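Local coordinates for protein chemotactic transducer PctC (Pseudomonas aeruginosa, PDB 5LTV) that serves as a chemotactic transducer for amino acids, with a Cache-type ligand-binding domain that here holds gamma-aminobutyric acid, at residues L174-N179 with L199-D203; Q236-T241 with Y252-L257. All coordinates share one frame; numbering follows the deposited sequence.

Both interactions reach the same five-stranded antiparallel sheet, the one that does not carry the bound gamma-aminobutyric acid, and their centres lie about 13 Å apart. Interaction 1 sets helix 171-178 against an edge strand, 198-200, and the loop after it through van der Waals contacts, with no hydrogen bond across it: buried leucines and Thr175 give way to Asn179 and Pro202 at the surface. Interaction 2 joins strands 237-242 and 251-256 inside that sheet, where a ladder of backbone hydrogen bonds does the holding and mostly buried side chains pack on both faces. The two meet directly: Leu178 CD1 of interaction 1 packs 4.1 Å from Val253 CG2 of interaction 2.

Interaction 1: residues L174-N179 with L199-D203; sequences LTAILN and LLHPD
Leu200 drives its isobutyl group against one side of helix 171-178, and this is the tight part of the contact. Leu200 CD1 packs 3.8 Å from Leu174 CB and also meets Leu178 CD2, one turn further on, at 4.3 Å. Leu200 runs past Thr175 in the opposite direction, bringing its CB to 3.7 Å from Thr175 OG1. The hydroxyl is not left to this apolar neighbour: with OG1 beside the backbone N and anti to the carbonyl carbon (chi1 -55°), it reaches Leu171 O one turn back and hydrogen-bonds there. The same rotamer turns the methyl toward the His201-Pro202 peptide, and Thr175 CG2 touches His201 C at 4.0 Å, a looser fit.

Beyond it lies the solvent side, where exposed Pro202 meets Asn179 at about a right angle, Pro202 CG standing 3.7 Å from Asn179 ND2. Just past the helix end, Asn179 ND2 makes a weak hydrogen bond back to Thr175 O (3.3 Å) and a further one to Ala189 O on strand 188-193. Leu199 and Leu200 both face Leu191 of that strand in a classic beta bulge, while Leu174 packs on Trp52 of helix 34-68.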
loop_
_atom_site.group_PDB
_atom_site.type_symbol
_atom_site.label_atom_id
_atom_site.label_comp_id
_atom_site.label_asym_id
_atom_site.label_seq_id
_atom_site.Cartn_x
_atom_site.Cartn_y
_atom_site.Cartn_z
ATOM N N LEU A 174 -2.372 -8.746 0.053
ATOM C CA LEU A 174 -1.043 -8.601 -0.530
ATOM C C LEU A 174 -0.159 -9.767 -0.150
ATOM O O LEU A 174 0.608 -10.274 -0.990
ATOM C CB LEU A 174 -0.403 -7.285 -0.103
ATOM C CG LEU A 174 -1.147 -6.023 -0.587
ATOM C CD1 LEU A 174 -0.590 -4.740 -0.024
ATOM C CD2 LEU A 174 -0.995 -6.021 -2.025
ATOM N N THR A 175 -0.255 -10.224 1.104
ATOM C CA THR A 175 0.623 -11.298 1.538
ATOM C C THR A 175 0.346 -12.573 0.757
ATOM O O THR A 175 1.282 -13.279 0.356
ATOM C CB THR A 175 0.482 -11.529 3.038
ATOM O OG1 THR A 175 0.716 -10.298 3.719
ATOM C CG2 THR A 175 1.487 -12.583 3.517
ATOM N N ALA A 176 -0.925 -12.858 0.489
ATOM C CA ALA A 176 -1.302 -13.963 -0.387
ATOM C C ALA A 176 -0.644 -13.860 -1.765
ATOM O O ALA A 176 -0.092 -14.846 -2.264
ATOM C CB ALA A 176 -2.813 -14.003 -0.536
ATOM N N ILE A 177 -0.730 -12.682 -2.416
ATOM C CA ILE A 177 -0.070 -12.493 -3.714
ATOM C C ILE A 177 1.405 -12.858 -3.619
ATOM O O ILE A 177 1.938 -13.560 -4.478
ATOM C CB ILE A 177 -0.219 -11.048 -4.225
ATOM C CG1 ILE A 177 -1.659 -10.559 -4.180
ATOM C CG2 ILE A 177 0.320 -10.954 -5.655
ATOM C CD1 ILE A 177 -2.496 -11.117 -5.288
ATOM N N LEU A 178 2.082 -12.361 -2.572
ATOM C CA LEU A 178 3.520 -12.561 -2.391
ATOM C C LEU A 178 3.885 -14.034 -2.263
ATOM O O LEU A 178 4.893 -14.477 -2.829
ATOM C CB LEU A 178 3.984 -11.798 -1.155
ATOM C CG LEU A 178 5.429 -11.366 -1.160
ATOM C CD1 LEU A 178 5.669 -10.266 -2.204
ATOM C CD2 LEU A 178 5.785 -10.888 0.220
ATOM N N ASN A 179 3.084 -14.804 -1.520
ATOM C CA ASN A 179 3.326 -16.220 -1.239
ATOM C C ASN A 179 2.479 -17.151 -2.100
ATOM O O ASN A 179 1.957 -18.163 -1.601
ATOM C CB ASN A 179 3.080 -16.508 0.235
ATOM C CG ASN A 179 4.180 -15.970 1.107
ATOM O OD1 ASN A 179 5.167 -16.658 1.370
ATOM N ND2 ASN A 179 4.036 -14.720 1.541
ATOM N N LEU A 199 6.818 -5.238 6.470
ATOM C CA LEU A 199 5.596 -4.685 5.897
ATOM C C LEU A 199 4.542 -5.741 5.642
ATOM O O LEU A 199 3.354 -5.498 5.849
ATOM C CB LEU A 199 5.899 -3.984 4.566
ATOM C CG LEU A 199 7.117 -3.065 4.551
ATOM C CD1 LEU A 199 7.369 -2.641 3.143
ATOM C CD2 LEU A 199 6.925 -1.880 5.491
ATOM N N LEU A 200 4.955 -6.889 5.134
ATOM C CA LEU A 200 4.078 -8.024 4.950
ATOM C C LEU A 200 4.828 -9.233 5.443
ATOM O O LEU A 200 6.047 -9.318 5.252
ATOM C CB LEU A 200 3.748 -8.238 3.526
ATOM C CG LEU A 200 3.136 -7.122 2.674
ATOM C CD1 LEU A 200 3.196 -7.564 1.216
ATOM C CD2 LEU A 200 1.740 -6.801 3.148
ATOM N N HIS A 201 4.101 -10.185 6.031
ATOM C CA HIS A 201 4.702 -11.405 6.576
ATOM C C HIS A 201 3.630 -12.460 6.839
ATOM O O HIS A 201 2.553 -12.145 7.352
ATOM C CB HIS A 201 5.479 -11.096 7.870
ATOM C CG HIS A 201 6.533 -12.105 8.195
ATOM N ND1 HIS A 201 6.235 -13.374 8.649
ATOM C CD2 HIS A 201 7.884 -12.049 8.096
ATOM C CE1 HIS A 201 7.356 -14.051 8.831
ATOM N NE2 HIS A 201 8.373 -13.274 8.498
ATOM N N PRO A 202 3.876 -13.716 6.484
ATOM C CA PRO A 202 2.875 -14.759 6.769
ATOM C C PRO A 202 2.560 -14.897 8.263
ATOM O O PRO A 202 1.447 -15.297 8.639
ATOM C CB PRO A 202 3.521 -16.020 6.191
ATOM C CG PRO A 202 4.491 -15.479 5.135
ATOM C CD PRO A 202 5.015 -14.211 5.695
ATOM N N ASP A 203 3.501 -14.548 9.128
ATOM C CA ASP A 203 3.236 -14.368 10.554
ATOM C C ASP A 203 2.804 -12.916 10.798
ATOM O O ASP A 203 3.643 -12.032 11.036
ATOM C CB ASP A 203 4.472 -14.725 11.369
ATOM C CG ASP A 203 4.203 -14.709 12.856
ATOM O OD1 ASP A 203 3.076 -14.305 13.258
ATOM O OD2 ASP A 203 5.140 -15.064 13.614
#

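Interaction 2: residues Q236-T241 with Y252-L257; sequences QFVSFT and YVALVL
The rings of Phe240 and Tyr252 are both met obliquely, Phe240 CE1 by Ala254 CB at 3.8 Å and Tyr252 CD2 by Phe240 CB at 4.0 Å; neither ring stacks on the other. They belong to a beta hairpin of strands 237-242 and 251-256, the fourth and fifth strands in chain order of a five-stranded antiparallel sheet, as in the PAS-like modules of Cache domains. Reciprocal backbone bonds join Phe237 with Leu257, Ser239 with Leu255 and Thr241 with Val253. At the non-hydrogen-bonded pairs Val238-Val256 and Phe240-Ala254, alpha carbons come close to carbonyl oxygens, as at Val238 CA and Leu255 O (3.1 Å).

Val238 and Val256 lie side by side on the same face as Phe240 and Ala254, their CG2 methyls 3.7 Å apart. The other methyl of Val256, CG1, is anti to the backbone N (chi1 -175°) and meets the Gln236 amide, 3.6 Å from NE2. Strands 225-228 and 188-193 flank the hairpin, and helix 34-68 covers the other face, where Ala46 meets Thr241, Thr45 meets Val253 and Ile41 meets Leu255. On that helix-covered face a water bridges the strands, hydrogen-bonded to Ser239 OG and, at 2.6 Å, to Thr241 OG1. The same water donates to Val253 O at 3.1 Å. Val253 O also accepts Thr241 N at 2.9 Å and is thereby gripped by two donors.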
loop_
_atom_site.group_PDB
_atom_site.type_symbol
_atom_site.label_atom_id
_atom_site.label_comp_id
_atom_site.label_asym_id
_atom_site.label_seq_id
_atom_site.Cartn_x
_atom_site.Cartn_y
_atom_site.Cartn_z
ATOM N N GLN A 236 19.468 -20.817 7.687
ATOM C CA GLN A 236 18.696 -20.714 6.458
ATOM C C GLN A 236 19.351 -19.759 5.471
ATOM O O GLN A 236 20.230 -18.964 5.821
ATOM C CB GLN A 236 17.279 -20.240 6.750
ATOM C CG GLN A 236 16.474 -21.219 7.556
ATOM C CD GLN A 236 15.220 -20.595 8.083
ATOM O OE1 GLN A 236 15.281 -19.636 8.850
ATOM N NE2 GLN A 236 14.064 -21.114 7.673
ATOM N N PHE A 237 18.914 -19.871 4.220
ATOM C CA PHE A 237 19.241 -18.913 3.174
ATOM C C PHE A 237 18.191 -17.815 3.174
ATOM O O PHE A 237 16.999 -18.098 3.324
ATOM C CB PHE A 237 19.255 -19.572 1.794
ATOM C CG PHE A 237 20.373 -20.524 1.578
ATOM C CD1 PHE A 237 21.685 -20.077 1.561
ATOM C CD2 PHE A 237 20.108 -21.855 1.334
ATOM C CE1 PHE A 237 22.710 -20.938 1.340
ATOM C CE2 PHE A 237 21.131 -22.729 1.110
ATOM C CZ PHE A 237 22.440 -22.269 1.116
ATOM N N VAL A 238 18.627 -16.567 2.997
ATOM C CA VAL A 238 17.693 -15.460 2.883
ATOM C C VAL A 238 18.170 -14.511 1.793
ATOM O O VAL A 238 19.321 -14.057 1.811
ATOM C CB VAL A 238 17.491 -14.729 4.219
ATOM C CG1 VAL A 238 17.038 -13.303 3.978
ATOM C CG2 VAL A 238 16.443 -15.475 5.044
ATOM N N SER A 239 17.279 -14.224 0.843
ATOM C CA SER A 239 17.551 -13.455 -0.358
ATOM C C SER A 239 16.716 -12.181 -0.361
ATOM O O SER A 239 15.525 -12.216 -0.042
ATOM C CB SER A 239 17.228 -14.280 -1.613
ATOM O OG SER A 239 17.145 -13.444 -2.772
ATOM N N PHE A 240 17.337 -11.059 -0.732
ATOM C CA PHE A 240 16.639 -9.784 -0.881
ATOM C C PHE A 240 16.631 -9.352 -2.342
ATOM O O PHE A 240 17.685 -9.307 -2.990
ATOM C CB PHE A 240 17.264 -8.682 -0.020
ATOM C CG PHE A 240 17.153 -8.932 1.459
ATOM C CD1 PHE A 240 15.962 -8.683 2.142
ATOM C CD2 PHE A 240 18.240 -9.441 2.169
ATOM C CE1 PHE A 240 15.858 -8.920 3.533
ATOM C CE2 PHE A 240 18.153 -9.677 3.537
ATOM C CZ PHE A 240 16.947 -9.409 4.226
ATOM N N THR A 241 15.437 -9.019 -2.838
ATOM C CA THR A 241 15.217 -8.539 -4.199
ATOM C C THR A 241 14.386 -7.267 -4.155
ATOM O O THR A 241 13.252 -7.290 -3.633
ATOM C CB THR A 241 14.493 -9.582 -5.037
ATOM O OG1 THR A 241 15.216 -10.829 -4.967
ATOM C CG2 THR A 241 14.359 -9.080 -6.484
ATOM N N TYR A 252 11.746 -4.472 -0.355
ATOM C CA TYR A 252 12.379 -5.686 -0.834
ATOM C C TYR A 252 11.471 -6.871 -0.584
ATOM O O TYR A 252 10.766 -6.923 0.440
ATOM C CB TYR A 252 13.715 -5.943 -0.130
ATOM C CG TYR A 252 14.788 -4.926 -0.407
ATOM C CD1 TYR A 252 14.830 -3.749 0.302
ATOM C CD2 TYR A 252 15.788 -5.171 -1.352
ATOM C CE1 TYR A 252 15.820 -2.802 0.069
ATOM C CE2 TYR A 252 16.796 -4.246 -1.588
ATOM C CZ TYR A 252 16.800 -3.047 -0.865
ATOM O OH TYR A 252 17.767 -2.080 -1.043
ATOM N N VAL A 253 11.485 -7.792 -1.546
ATOM C CA VAL A 253 11.014 -9.154 -1.344
ATOM C C VAL A 253 12.110 -9.933 -0.637
ATOM O O VAL A 253 13.253 -10.002 -1.118
ATOM C CB VAL A 253 10.645 -9.816 -2.677
ATOM C CG1 VAL A 253 10.380 -11.304 -2.468
ATOM C CG2 VAL A 253 9.438 -9.142 -3.273
ATOM N N ALA A 254 11.780 -10.502 0.515
ATOM C CA ALA A 254 12.693 -11.384 1.236
ATOM C C ALA A 254 12.213 -12.815 1.057
ATOM O O ALA A 254 11.034 -13.098 1.309
ATOM C CB ALA A 254 12.769 -11.031 2.728
ATOM N N LEU A 255 13.107 -13.698 0.600
ATOM C CA LEU A 255 12.830 -15.125 0.488
ATOM C C LEU A 255 13.625 -15.875 1.545
ATOM O O LEU A 255 14.837 -15.662 1.682
ATOM C CB LEU A 255 13.206 -15.681 -0.881
ATOM C CG LEU A 255 12.536 -15.132 -2.117
ATOM C CD1 LEU A 255 13.051 -15.819 -3.372
ATOM C CD2 LEU A 255 11.056 -15.316 -1.994
ATOM N N VAL A 256 12.956 -16.774 2.263
ATOM C CA VAL A 256 13.585 -17.558 3.312
ATOM C C VAL A 256 13.491 -19.020 2.899
ATOM O O VAL A 256 12.389 -19.532 2.685
ATOM C CB VAL A 256 12.915 -17.322 4.675
ATOM C CG1 VAL A 256 13.651 -18.067 5.832
ATOM C CG2 VAL A 256 12.737 -15.794 4.955
ATOM N N LEU A 257 14.633 -19.687 2.781
ATOM C CA LEU A 257 14.626 -21.112 2.486
ATOM C C LEU A 257 15.464 -21.920 3.482
ATOM O O LEU A 257 16.501 -21.452 3.955
ATOM C CB LEU A 257 15.132 -21.345 1.061
ATOM C CG LEU A 257 15.172 -22.789 0.541
ATOM C CD1 LEU A 257 13.787 -23.407 0.640
ATOM C CD2 LEU A 257 15.695 -22.845 -0.893
HETATM O O HOH W 1 14.421 -12.211 -2.972
#